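Local coordinates for Pre-mRNA splicing factor PRP8 (Cyanidioschyzon merolae, PDB 6NQI), which acts in pre-mRNA splicing, this part being its RNase H-like domain, within a protein that probably binds spliceosomal snRNAs and intronic pre-mRNA, at residues N25-I30 with A118-P123; T46-Q51 with Q56-K61; H65-L70 with T95-T100; A157-L162 with W194-L199. All coordinates share one frame; numbering follows the deposited sequence.

Interaction 1 of 4, residues N25-I30 with A118-P123; sequences NGVIWI and ALMALP
Val27 and Trp29, two residues apart on strand 24-32, face Leu119 and Met120 in the short 3-10 turn that precedes helix 123-130. The backbones stay well separated: the CA atoms of Val27 and Met120 are 8.0 Å apart and those of Trp29 and Leu119 8.7 Å, and no hydrogen bond links the segments. Side chains bridge the gap, and the indole of Trp29 does most of the work. Leu119 lays its CB over one face of the six-membered ring, 3.8 Å from the centroid and 24° off the normal, a CH-pi contact displaced toward the rim. On the opposite face lies Val27 CG1, so the indole is sandwiched between its own strand and the turn. Met120 reaches the ring at its edge: SD sits 3.9 Å from Trp29 CZ2 in a Met-aromatic contact, brought there by a chain that bends at chi2 (62°) and chi3. The same sulfur lies 4.2 Å from Val27 CG2, and thus touches both strand residues. Trp29 NE1 is held from elsewhere by Thr18 OG1, which fixes the indole's polar side toward strand 11-21. The contact joins one face of the RNase H-like sheet to its cover: helix 123-130 meets Trp29 through Ile125 and Val27 through Thr129, while Leu119 extends to Leu38 on strand 37-43.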
loop_
_atom_site.group_PDB
_atom_site.type_symbol
_atom_site.label_atom_id
_atom_site.label_comp_id
_atom_site.label_asym_id
_atom_site.label_seq_id
_atom_site.Cartn_x
_atom_site.Cartn_y
_atom_site.Cartn_z
ATOM N N ASN A 25 9.189 -4.412 -13.559
ATOM C CA ASN A 25 7.785 -4.270 -13.189
ATOM C C ASN A 25 7.664 -3.364 -11.971
ATOM O O ASN A 25 8.427 -3.496 -11.011
ATOM C CB ASN A 25 7.171 -5.631 -12.864
ATOM C CG ASN A 25 7.278 -6.625 -14.005
ATOM O OD1 ASN A 25 7.309 -6.255 -15.181
ATOM N ND2 ASN A 25 7.301 -7.904 -13.659
ATOM N N GLY A 26 6.720 -2.423 -12.030
ATOM C CA GLY A 26 6.382 -1.576 -10.902
ATOM C C GLY A 26 5.305 -2.186 -10.017
ATOM O O GLY A 26 4.878 -3.327 -10.201
ATOM N N VAL A 27 4.851 -1.390 -9.040
ATOM C CA VAL A 27 3.832 -1.812 -8.070
ATOM C C VAL A 27 2.993 -0.600 -7.681
ATOM O O VAL A 27 3.504 0.520 -7.582
ATOM C CB VAL A 27 4.461 -2.471 -6.814
ATOM C CG1 VAL A 27 3.444 -2.623 -5.712
ATOM C CG2 VAL A 27 4.997 -3.848 -7.129
ATOM N N ILE A 28 1.697 -0.821 -7.471
ATOM C CA ILE A 28 0.811 0.137 -6.812
ATOM C C ILE A 28 0.330 -0.473 -5.495
ATOM O O ILE A 28 -0.155 -1.614 -5.470
ATOM C CB ILE A 28 -0.386 0.515 -7.703
ATOM C CG1 ILE A 28 0.097 1.238 -8.955
ATOM C CG2 ILE A 28 -1.437 1.364 -6.874
ATOM C CD1 ILE A 28 -1.000 1.574 -9.920
ATOM N N TRP A 29 0.499 0.264 -4.397
ATOM C CA TRP A 29 0.126 -0.221 -3.071
ATOM C C TRP A 29 -1.176 0.396 -2.583
ATOM O O TRP A 29 -1.388 1.601 -2.738
ATOM C CB TRP A 29 1.214 0.114 -2.058
ATOM C CG TRP A 29 2.581 -0.089 -2.558
ATOM C CD1 TRP A 29 3.347 0.804 -3.241
ATOM C CD2 TRP A 29 3.388 -1.246 -2.362
ATOM N NE1 TRP A 29 4.576 0.261 -3.509
ATOM C CE2 TRP A 29 4.625 -0.998 -2.973
ATOM C CE3 TRP A 29 3.183 -2.473 -1.721
ATOM C CZ2 TRP A 29 5.649 -1.931 -2.975
ATOM C CZ3 TRP A 29 4.200 -3.402 -1.728
ATOM C CH2 TRP A 29 5.418 -3.125 -2.346
ATOM N N ILE A 30 -2.004 -0.415 -1.920
ATOM C CA ILE A 30 -3.161 0.087 -1.164
ATOM C C ILE A 30 -3.137 -0.517 0.238
ATOM O O ILE A 30 -3.370 -1.722 0.404
ATOM C CB ILE A 30 -4.499 -0.234 -1.844
ATOM C CG1 ILE A 30 -4.574 0.401 -3.232
ATOM C CG2 ILE A 30 -5.682 0.214 -0.923
ATOM C CD1 ILE A 30 -5.849 0.078 -3.920
ATOM N N ALA A 118 8.108 2.166 0.248
ATOM C CA ALA A 118 9.287 1.505 0.794
ATOM C C ALA A 118 9.073 0.005 0.973
ATOM O O ALA A 118 10.055 -0.738 1.096
ATOM C CB ALA A 118 9.697 2.165 2.115
ATOM N N LEU A 119 7.824 -0.472 0.939
ATOM C CA LEU A 119 7.627 -1.916 1.008
ATOM C C LEU A 119 8.302 -2.645 -0.155
ATOM O O LEU A 119 8.531 -3.862 -0.070
ATOM C CB LEU A 119 6.139 -2.249 1.035
ATOM C CG LEU A 119 5.512 -1.871 2.353
ATOM C CD1 LEU A 119 4.007 -2.182 2.348
ATOM C CD2 LEU A 119 6.262 -2.586 3.470
ATOM N N MET A 120 8.660 -1.918 -1.218
ATOM C CA MET A 120 9.399 -2.503 -2.328
ATOM C C MET A 120 10.676 -3.178 -1.863
ATOM O O MET A 120 11.238 -3.992 -2.600
ATOM C CB MET A 120 9.749 -1.410 -3.346
ATOM C CG MET A 120 10.067 -1.920 -4.743
ATOM S SD MET A 120 8.626 -2.745 -5.405
ATOM C CE MET A 120 9.154 -4.456 -5.337
ATOM N N ALA A 121 11.116 -2.881 -0.643
ATOM C CA ALA A 121 12.320 -3.446 -0.063
ATOM C C ALA A 121 12.112 -4.812 0.593
ATOM O O ALA A 121 13.106 -5.491 0.876
ATOM C CB ALA A 121 12.871 -2.457 0.966
ATOM N N LEU A 122 10.872 -5.264 0.797
ATOM C CA LEU A 122 10.688 -6.576 1.410
ATOM C C LEU A 122 10.989 -7.653 0.366
ATOM O O LEU A 122 10.482 -7.574 -0.757
ATOM C CB LEU A 122 9.261 -6.705 1.954
ATOM C CG LEU A 122 8.895 -5.767 3.140
ATOM C CD1 LEU A 122 7.515 -6.030 3.755
ATOM C CD2 LEU A 122 9.955 -5.765 4.258
ATOM N N PRO A 123 11.848 -8.630 0.672
ATOM C CA PRO A 123 12.288 -9.559 -0.382
ATOM C C PRO A 123 11.175 -10.431 -0.948
ATOM O O PRO A 123 11.215 -10.770 -2.139
ATOM C CB PRO A 123 13.388 -10.386 0.311
ATOM C CG PRO A 123 13.835 -9.542 1.460
ATOM C CD PRO A 123 12.586 -8.849 1.922
#

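Interaction 2 of 4, residues T46-Q51 with Q56-K61; sequences TTWAGQ and QLAKWK
The connection from strand 37-43 into helix 54-71 folds back on the first turns of that helix, with Thr47, Trp48 and Gln51 closing round Leu57, Ala58 and Lys61. A type II beta turn from Trp48 to Gln51, in which Gln51 N bonds to Trp48 O at 3.0 Å, reverses the chain and places both turn ends beside the helix. Leu57 lies at the middle of the contact. Its CG is anti to the backbone N (chi1 -180°), which projects the isobutyl group into the loop: CD2 comes 3.5 Å from Gln51 CG and 3.9 Å from Thr47 CG2, while CG itself lies 3.9 Å from Trp48 CZ3. Gln51 bends at chi2 and crosses Leu57 at about a right angle, so that both its CG and its amide lie along CD2. Next along the helix, Ala58 CB lies at the edge of the indole, near its plane, 3.9 Å from Trp48 CH2. The neighbouring Thr47 lays CG2 over the centre of an indole face, and that methyl also approaches Lys61 CD at 3.9 Å, so the lysine takes part through its aliphatic chain. Thr47 OG1 turns instead to His44 O, and Trp48 meets Tyr20 edge-to-face. No hydrogen bond crosses the contact; it is van der Waals packing at the surface of the domain, Leu57 CD2 also touching Thr47 O. In topology this is the link between the third strand and the first helix of the RNase H-like fold, here a strand-to-helix loop secured against the start of the helix it leads into.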
loop_
_atom_site.group_PDB
_atom_site.type_symbol
_atom_site.label_atom_id
_atom_site.label_comp_id
_atom_site.label_asym_id
_atom_site.label_seq_id
_atom_site.Cartn_x
_atom_site.Cartn_y
_atom_site.Cartn_z
ATOM N N THR A 46 5.210 -4.188 -19.720
ATOM C CA THR A 46 4.660 -3.943 -21.054
ATOM C C THR A 46 3.796 -2.696 -21.058
ATOM O O THR A 46 3.635 -2.060 -22.108
ATOM C CB THR A 46 3.866 -5.151 -21.573
ATOM O OG1 THR A 46 2.717 -5.381 -20.741
ATOM C CG2 THR A 46 4.747 -6.401 -21.600
ATOM N N THR A 47 3.259 -2.333 -19.883
ATOM C CA THR A 47 2.526 -1.083 -19.720
ATOM C C THR A 47 3.282 0.076 -20.356
ATOM O O THR A 47 2.725 0.836 -21.156
ATOM C CB THR A 47 2.305 -0.817 -18.224
ATOM O OG1 THR A 47 1.638 -1.930 -17.620
ATOM C CG2 THR A 47 1.511 0.446 -17.983
ATOM N N TRP A 48 4.580 0.164 -20.096
ATOM C CA TRP A 48 5.337 1.333 -20.515
ATOM C C TRP A 48 5.946 1.206 -21.906
ATOM O O TRP A 48 6.439 2.211 -22.429
ATOM C CB TRP A 48 6.454 1.609 -19.498
ATOM C CG TRP A 48 5.968 1.588 -18.126
ATOM C CD1 TRP A 48 6.206 0.635 -17.178
ATOM C CD2 TRP A 48 5.134 2.569 -17.513
ATOM N NE1 TRP A 48 5.561 0.967 -16.005
ATOM C CE2 TRP A 48 4.898 2.149 -16.192
ATOM C CE3 TRP A 48 4.573 3.762 -17.954
ATOM C CZ2 TRP A 48 4.129 2.882 -15.311
ATOM C CZ3 TRP A 48 3.816 4.481 -17.097
ATOM C CH2 TRP A 48 3.597 4.048 -15.778
ATOM N N ALA A 49 5.892 0.027 -22.526
ATOM C CA ALA A 49 6.493 -0.136 -23.842
ATOM C C ALA A 49 5.897 0.877 -24.806
ATOM O O ALA A 49 4.674 1.042 -24.876
ATOM C CB ALA A 49 6.276 -1.559 -24.347
ATOM N N GLY A 50 6.767 1.622 -25.485
ATOM C CA GLY A 50 6.304 2.581 -26.466
ATOM C C GLY A 50 5.529 3.764 -25.921
ATOM O O GLY A 50 4.836 4.435 -26.686
ATOM N N GLN A 51 5.613 4.051 -24.629
ATOM C CA GLN A 51 4.788 5.106 -24.056
ATOM C C GLN A 51 5.466 6.468 -24.181
ATOM O O GLN A 51 6.610 6.584 -24.610
ATOM C CB GLN A 51 4.458 4.781 -22.603
ATOM C CG GLN A 51 3.407 3.682 -22.482
ATOM C CD GLN A 51 2.113 4.021 -23.223
ATOM O OE1 GLN A 51 1.626 5.154 -23.156
ATOM N NE2 GLN A 51 1.553 3.041 -23.933
ATOM N N GLN A 56 1.121 10.878 -17.187
ATOM C CA GLN A 56 -0.165 10.748 -17.868
ATOM C C GLN A 56 -0.716 9.332 -17.774
ATOM O O GLN A 56 -1.891 9.131 -17.451
ATOM C CB GLN A 56 -0.003 11.151 -19.333
ATOM C CG GLN A 56 -1.244 10.940 -20.186
ATOM C CD GLN A 56 -2.110 12.189 -20.300
ATOM O OE1 GLN A 56 -2.152 12.830 -21.366
ATOM N NE2 GLN A 56 -2.810 12.544 -19.201
ATOM N N LEU A 57 0.113 8.333 -18.062
ATOM C CA LEU A 57 -0.369 6.959 -17.995
ATOM C C LEU A 57 -0.593 6.505 -16.553
ATOM O O LEU A 57 -1.623 5.894 -16.240
ATOM C CB LEU A 57 0.614 6.043 -18.716
ATOM C CG LEU A 57 0.273 4.553 -18.754
ATOM C CD1 LEU A 57 -1.226 4.311 -18.947
ATOM C CD2 LEU A 57 1.069 3.873 -19.865
ATOM N N ALA A 58 0.367 6.792 -15.671
ATOM C CA ALA A 58 0.356 6.275 -14.305
ATOM C C ALA A 58 -0.837 6.796 -13.510
ATOM O O ALA A 58 -1.480 6.040 -12.770
ATOM C CB ALA A 58 1.665 6.637 -13.611
ATOM N N LYS A 59 -1.114 8.100 -13.606
ATOM C CA LYS A 59 -2.222 8.656 -12.846
ATOM C C LYS A 59 -3.535 7.979 -13.222
ATOM O O LYS A 59 -4.341 7.629 -12.337
ATOM C CB LYS A 59 -2.290 10.171 -13.048
ATOM C CG LYS A 59 -2.904 10.664 -14.339
ATOM C CD LYS A 59 -2.639 12.151 -14.464
ATOM C CE LYS A 59 -3.558 12.799 -15.464
ATOM N NZ LYS A 59 -3.291 14.268 -15.558
ATOM N N TRP A 60 -3.741 7.722 -14.520
ATOM C CA TRP A 60 -5.004 7.141 -14.947
ATOM C C TRP A 60 -5.080 5.656 -14.626
ATOM O O TRP A 60 -6.148 5.166 -14.236
ATOM C CB TRP A 60 -5.228 7.399 -16.430
ATOM C CG TRP A 60 -5.728 8.783 -16.674
ATOM C CD1 TRP A 60 -5.035 9.834 -17.206
ATOM C CD2 TRP A 60 -7.010 9.292 -16.320
ATOM N NE1 TRP A 60 -5.825 10.959 -17.244
ATOM C CE2 TRP A 60 -7.042 10.651 -16.698
ATOM C CE3 TRP A 60 -8.143 8.726 -15.724
ATOM C CZ2 TRP A 60 -8.165 11.450 -16.509
ATOM C CZ3 TRP A 60 -9.251 9.511 -15.545
ATOM C CH2 TRP A 60 -9.259 10.864 -15.933
ATOM N N LYS A 61 -3.972 4.915 -14.780
ATOM C CA LYS A 61 -3.983 3.512 -14.361
ATOM C C LYS A 61 -4.205 3.379 -12.858
ATOM O O LYS A 61 -4.908 2.467 -12.407
ATOM C CB LYS A 61 -2.701 2.777 -14.777
ATOM C CG LYS A 61 -2.680 2.329 -16.247
ATOM C CD LYS A 61 -1.974 0.981 -16.422
ATOM C CE LYS A 61 -2.933 -0.219 -16.414
ATOM N NZ LYS A 61 -3.886 -0.165 -17.562
#

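Interaction 3 of 4, residues H65-L70 with T95-T100; sequences HVLTML and TLLAGT
Leu67 sets its CG anti to the backbone N (chi1 176°), whereas Leu97 has CG anti to its carbonyl carbon (chi1 -60°); the two branches thereby extend toward one another and slide past in opposite directions. Their methyls meet at Leu67 CD1 and Leu97 CD2, 3.6 Å apart, and the CA atoms of these residues form the closest CA pair of the two segments, at 6.9 Å. The other methyl of Leu67 serves a second neighbour: CD2 rests against Leu96, 4.1 Å from its CB and 3.6 Å from its carbonyl O. One turn further along, Leu70 approaches Leu97 at about a right angle, with CD1 4.0 Å from Leu97 CD2, so that this methyl of Leu97 rests against both leucines of the facing helix. No hydrogen bond crosses this apolar contact. Polar order appears where helix 90-97 ends. A type II turn from Leu97 to Thr100, with Gly99 at positive phi, carries the chain away, and Leu97 O accepts from both Thr100 OG1 (2.7 Å) and Thr100 N (3.1 Å). Both donors come from the same face of the carbonyl plane, the hydroxyl tilted 23° from it, and together they close the turn; Thr100 OG1 also meets Tyr102 N. Helix 54-71 packs on the RNase H-like sheet, with Val66 on Val14 and Leu70 on Trp12 of strand 11-21, and carries helix 90-97 on this part of its surface; Leu96 also reaches Trp60, and Tyr102 covers Leu67 and Leu70.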
loop_
_atom_site.group_PDB
_atom_site.type_symbol
_atom_site.label_atom_id
_atom_site.label_comp_id
_atom_site.label_asym_id
_atom_site.label_seq_id
_atom_site.Cartn_x
_atom_site.Cartn_y
_atom_site.Cartn_z
ATOM N N HIS A 65 -7.368 1.501 -11.247
ATOM C CA HIS A 65 -7.143 0.404 -10.306
ATOM C C HIS A 65 -7.950 0.592 -9.029
ATOM O O HIS A 65 -8.619 -0.343 -8.570
ATOM C CB HIS A 65 -5.641 0.273 -9.996
ATOM C CG HIS A 65 -5.329 -0.667 -8.867
ATOM N ND1 HIS A 65 -4.663 -0.263 -7.723
ATOM C CD2 HIS A 65 -5.625 -1.978 -8.686
ATOM C CE1 HIS A 65 -4.540 -1.292 -6.900
ATOM N NE2 HIS A 65 -5.127 -2.341 -7.455
ATOM N N VAL A 66 -7.913 1.803 -8.458
ATOM C CA VAL A 66 -8.727 2.094 -7.278
ATOM C C VAL A 66 -10.200 1.844 -7.573
ATOM O O VAL A 66 -10.910 1.226 -6.768
ATOM C CB VAL A 66 -8.469 3.525 -6.771
ATOM C CG1 VAL A 66 -9.532 3.949 -5.783
ATOM C CG2 VAL A 66 -7.112 3.594 -6.085
ATOM N N LEU A 67 -10.685 2.288 -8.736
ATOM C CA LEU A 67 -12.076 1.996 -9.068
ATOM C C LEU A 67 -12.331 0.490 -9.090
ATOM O O LEU A 67 -13.372 0.026 -8.616
ATOM C CB LEU A 67 -12.462 2.638 -10.398
ATOM C CG LEU A 67 -13.878 2.304 -10.897
ATOM C CD1 LEU A 67 -14.953 2.624 -9.869
ATOM C CD2 LEU A 67 -14.207 3.001 -12.217
ATOM N N THR A 68 -11.392 -0.295 -9.625
ATOM C CA THR A 68 -11.610 -1.744 -9.692
ATOM C C THR A 68 -11.633 -2.370 -8.296
ATOM O O THR A 68 -12.483 -3.229 -8.000
ATOM C CB THR A 68 -10.542 -2.401 -10.577
ATOM O OG1 THR A 68 -10.602 -1.804 -11.871
ATOM C CG2 THR A 68 -10.827 -3.883 -10.736
ATOM N N MET A 69 -10.705 -1.954 -7.431
ATOM C CA MET A 69 -10.691 -2.486 -6.070
ATOM C C MET A 69 -11.956 -2.092 -5.318
ATOM O O MET A 69 -12.474 -2.886 -4.520
ATOM C CB MET A 69 -9.458 -2.011 -5.285
ATOM C CG MET A 69 -8.082 -2.411 -5.817
ATOM S SD MET A 69 -7.912 -4.148 -6.299
ATOM C CE MET A 69 -8.469 -5.015 -4.843
ATOM N N LEU A 70 -12.488 -0.891 -5.578
ATOM C CA LEU A 70 -13.772 -0.519 -4.996
ATOM C C LEU A 70 -14.855 -1.472 -5.469
ATOM O O LEU A 70 -15.620 -2.020 -4.665
ATOM C CB LEU A 70 -14.134 0.924 -5.364
ATOM C CG LEU A 70 -13.322 2.024 -4.675
ATOM C CD1 LEU A 70 -13.644 3.386 -5.266
ATOM C CD2 LEU A 70 -13.508 1.996 -3.184
ATOM N N THR A 95 -12.860 11.677 -11.561
ATOM C CA THR A 95 -13.552 11.527 -12.844
ATOM C C THR A 95 -14.076 10.110 -13.026
ATOM O O THR A 95 -15.204 9.913 -13.483
ATOM C CB THR A 95 -12.636 11.854 -14.023
ATOM O OG1 THR A 95 -12.146 13.191 -13.907
ATOM C CG2 THR A 95 -13.424 11.739 -15.326
ATOM N N LEU A 96 -13.280 9.105 -12.655
ATOM C CA LEU A 96 -13.738 7.738 -12.853
ATOM C C LEU A 96 -14.799 7.329 -11.838
ATOM O O LEU A 96 -15.475 6.316 -12.053
ATOM C CB LEU A 96 -12.561 6.766 -12.794
ATOM C CG LEU A 96 -11.435 6.990 -13.811
ATOM C CD1 LEU A 96 -10.436 5.851 -13.855
ATOM C CD2 LEU A 96 -12.001 7.260 -15.184
ATOM N N LEU A 97 -14.958 8.072 -10.735
ATOM C CA LEU A 97 -15.944 7.719 -9.718
ATOM C C LEU A 97 -17.247 8.480 -9.890
ATOM O O LEU A 97 -18.261 8.093 -9.297
ATOM C CB LEU A 97 -15.388 7.968 -8.306
ATOM C CG LEU A 97 -14.123 7.202 -7.917
ATOM C CD1 LEU A 97 -13.894 7.221 -6.439
ATOM C CD2 LEU A 97 -14.262 5.778 -8.388
ATOM N N ALA A 98 -17.230 9.543 -10.690
ATOM C CA ALA A 98 -18.436 10.289 -10.985
ATOM C C ALA A 98 -19.509 9.361 -11.536
ATOM O O ALA A 98 -19.224 8.464 -12.335
ATOM C CB ALA A 98 -18.116 11.393 -11.991
ATOM N N GLY A 99 -20.754 9.584 -11.110
ATOM C CA GLY A 99 -21.871 8.783 -11.558
ATOM C C GLY A 99 -21.983 7.400 -10.951
ATOM O O GLY A 99 -22.913 6.665 -11.312
ATOM N N THR A 100 -21.065 7.008 -10.062
ATOM C CA THR A 100 -21.066 5.688 -9.439
ATOM C C THR A 100 -21.419 5.765 -7.955
ATOM O O THR A 100 -21.340 6.818 -7.315
ATOM C CB THR A 100 -19.702 5.019 -9.589
ATOM O OG1 THR A 100 -18.814 5.537 -8.588
ATOM C CG2 THR A 100 -19.130 5.299 -10.960
#

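Interaction 4 of 4, residues A157-L162 with W194-L199; sequences ARFLLL and WLWPAL
Leu162 puts CD1 over one face of the Trp196 indole, 3.6 Å from the centroid of the six-membered ring and only 15° off its normal, a CH-pi contact. The methyl is 3.5 Å from Trp196 CZ2, and Leu162 CB follows it onto the ring at 3.9 Å from CH2. Leu195, the residue before the tryptophan, covers the opposite face with CG, so the indole is clasped between helix 152-168 and its own loop. Phe159, with CG anti to the backbone N (chi1 -174°), swings its ring forward from the helix: CD1 lies at the indole edge, 4.2 Å from Trp196 NE1, and CE1 meets Leu195 CD2 at 3.9 Å, the leucine methyl lying near the phenyl plane. Further out, Trp146 meets the Trp196 ring with planes at about 25°, and Trp196 NE1 makes a weak hydrogen bond to Gly142 O. The adjacent Arg158 forms salt bridges to Glu201 and Glu208 and a cation-pi contact with Trp146. Thus an irregular loop is packed onto helix 152-168 in the helical part that follows the RNase H-like sheet of the domain: Phe159 meets the ring of Trp31 on strand 24-32, and Trp204 of helix 201-210 touches Trp196 and Arg158.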
loop_
_atom_site.group_PDB
_atom_site.type_symbol
_atom_site.label_atom_id
_atom_site.label_comp_id
_atom_site.label_asym_id
_atom_site.label_seq_id
_atom_site.Cartn_x
_atom_site.Cartn_y
_atom_site.Cartn_z
ATOM N N ALA A 157 0.472 2.039 14.170
ATOM C CA ALA A 157 1.700 2.782 14.429
ATOM C C ALA A 157 2.935 1.930 14.159
ATOM O O ALA A 157 3.956 2.435 13.682
ATOM C CB ALA A 157 1.691 3.302 15.867
ATOM N N ARG A 158 2.865 0.637 14.478
ATOM C CA ARG A 158 3.986 -0.263 14.245
ATOM C C ARG A 158 4.270 -0.383 12.760
ATOM O O ARG A 158 5.422 -0.299 12.317
ATOM C CB ARG A 158 3.668 -1.634 14.825
ATOM C CG ARG A 158 4.832 -2.569 14.808
ATOM C CD ARG A 158 4.451 -3.881 15.455
ATOM N NE ARG A 158 4.161 -3.757 16.876
ATOM C CZ ARG A 158 3.744 -4.767 17.628
ATOM N NH1 ARG A 158 3.568 -5.963 17.090
ATOM N NH2 ARG A 158 3.501 -4.579 18.917
ATOM N N PHE A 159 3.213 -0.604 11.982
ATOM C CA PHE A 159 3.332 -0.639 10.532
ATOM C C PHE A 159 3.959 0.651 10.020
ATOM O O PHE A 159 4.871 0.617 9.191
ATOM C CB PHE A 159 1.942 -0.873 9.946
ATOM C CG PHE A 159 1.902 -1.073 8.477
ATOM C CD1 PHE A 159 2.030 -2.349 7.944
ATOM C CD2 PHE A 159 1.677 -0.013 7.622
ATOM C CE1 PHE A 159 1.964 -2.556 6.593
ATOM C CE2 PHE A 159 1.612 -0.219 6.255
ATOM C CZ PHE A 159 1.756 -1.490 5.749
ATOM N N LEU A 160 3.518 1.799 10.536
ATOM C CA LEU A 160 4.052 3.072 10.054
ATOM C C LEU A 160 5.538 3.217 10.394
ATOM O O LEU A 160 6.336 3.684 9.563
ATOM C CB LEU A 160 3.230 4.222 10.641
ATOM C CG LEU A 160 3.271 5.614 9.991
ATOM C CD1 LEU A 160 2.995 5.571 8.496
ATOM C CD2 LEU A 160 2.263 6.519 10.650
ATOM N N LEU A 161 5.925 2.816 11.611
ATOM C CA LEU A 161 7.330 2.859 12.015
ATOM C C LEU A 161 8.179 1.965 11.125
ATOM O O LEU A 161 9.303 2.326 10.753
ATOM C CB LEU A 161 7.476 2.436 13.479
ATOM C CG LEU A 161 8.905 2.366 14.022
ATOM C CD1 LEU A 161 9.607 3.712 13.895
ATOM C CD2 LEU A 161 8.920 1.888 15.461
ATOM N N LEU A 162 7.641 0.797 10.766
ATOM C CA LEU A 162 8.327 -0.107 9.849
ATOM C C LEU A 162 8.505 0.544 8.490
ATOM O O LEU A 162 9.576 0.432 7.882
ATOM C CB LEU A 162 7.546 -1.409 9.710
ATOM C CG LEU A 162 7.765 -2.364 10.881
ATOM C CD1 LEU A 162 6.777 -3.507 10.831
ATOM C CD2 LEU A 162 9.177 -2.892 10.931
ATOM N N TRP A 194 1.259 -13.460 5.368
ATOM C CA TRP A 194 1.692 -12.385 6.250
ATOM C C TRP A 194 2.894 -11.684 5.639
ATOM O O TRP A 194 3.829 -12.317 5.143
ATOM C CB TRP A 194 2.064 -12.899 7.647
ATOM C CG TRP A 194 0.933 -13.493 8.465
ATOM C CD1 TRP A 194 -0.344 -13.744 8.047
ATOM C CD2 TRP A 194 0.995 -13.930 9.838
ATOM N NE1 TRP A 194 -1.078 -14.306 9.069
ATOM C CE2 TRP A 194 -0.280 -14.431 10.177
ATOM C CE3 TRP A 194 2.004 -13.947 10.809
ATOM C CZ2 TRP A 194 -0.573 -14.945 11.445
ATOM C CZ3 TRP A 194 1.711 -14.458 12.068
ATOM C CH2 TRP A 194 0.435 -14.950 12.372
ATOM N N LEU A 195 2.885 -10.371 5.744
ATOM C CA LEU A 195 3.965 -9.541 5.257
ATOM C C LEU A 195 5.185 -9.603 6.170
ATOM O O LEU A 195 6.289 -9.280 5.725
ATOM C CB LEU A 195 3.432 -8.117 5.123
ATOM C CG LEU A 195 4.194 -6.998 4.453
ATOM C CD1 LEU A 195 3.983 -7.113 2.952
ATOM C CD2 LEU A 195 3.683 -5.674 4.975
ATOM N N TRP A 196 4.990 -9.939 7.447
ATOM C CA TRP A 196 5.998 -10.036 8.494
ATOM C C TRP A 196 6.149 -11.436 9.070
ATOM O O TRP A 196 5.210 -12.239 9.033
ATOM C CB TRP A 196 5.618 -9.081 9.626
ATOM C CG TRP A 196 5.286 -7.771 9.085
ATOM C CD1 TRP A 196 4.041 -7.227 8.957
ATOM C CD2 TRP A 196 6.202 -6.818 8.551
ATOM N NE1 TRP A 196 4.130 -5.978 8.400
ATOM C CE2 TRP A 196 5.448 -5.702 8.136
ATOM C CE3 TRP A 196 7.589 -6.788 8.404
ATOM C CZ2 TRP A 196 6.036 -4.572 7.570
ATOM C CZ3 TRP A 196 8.170 -5.665 7.851
ATOM C CH2 TRP A 196 7.399 -4.573 7.441
ATOM N N PRO A 197 7.307 -11.745 9.660
ATOM C CA PRO A 197 7.492 -13.047 10.306
ATOM C C PRO A 197 6.676 -13.166 11.584
ATOM O O PRO A 197 6.312 -12.173 12.217
ATOM C CB PRO A 197 8.992 -13.070 10.611
ATOM C CG PRO A 197 9.339 -11.642 10.795
ATOM C CD PRO A 197 8.517 -10.913 9.776
ATOM N N ALA A 198 6.409 -14.416 11.966
ATOM C CA ALA A 198 5.582 -14.735 13.135
ATOM C C ALA A 198 6.405 -14.642 14.421
ATOM O O ALA A 198 7.049 -15.607 14.835
ATOM C CB ALA A 198 4.968 -16.123 12.979
ATOM N N LEU A 199 6.362 -13.481 15.086
ATOM C CA LEU A 199 7.139 -13.240 16.302
ATOM C C LEU A 199 6.249 -12.982 17.528
ATOM O O LEU A 199 5.135 -12.462 17.399
ATOM C CB LEU A 199 8.073 -12.036 16.117
ATOM C CG LEU A 199 9.087 -12.033 14.977
ATOM C CD1 LEU A 199 9.779 -10.683 14.958
ATOM C CD2 LEU A 199 10.096 -13.156 15.121
#

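Overall arrangement
Interactions 1, 3 and 4 are buried, whereas interaction 2 lies at the surface, and none is bridged by a hydrogen bond. Interactions 2 and 3 share helix 54-71, gripping its early turns and its later part, and interaction 1 meets interaction 3 where Ile28 and Ile30 pack on that helix. On its other side interaction 1 continues into interaction 4, with Leu122 and Leu119 reaching Leu195, Trp196 and Phe159. Interactions 2 and 4 stand on opposite sides of the chain's centre, about 32 Å between centres. Chemically, interactions 1 and 4 are built round sandwiched tryptophans, interaction 3 by leucine side chains, and interaction 2 mixes an indole with the aliphatic parts of polar side chains.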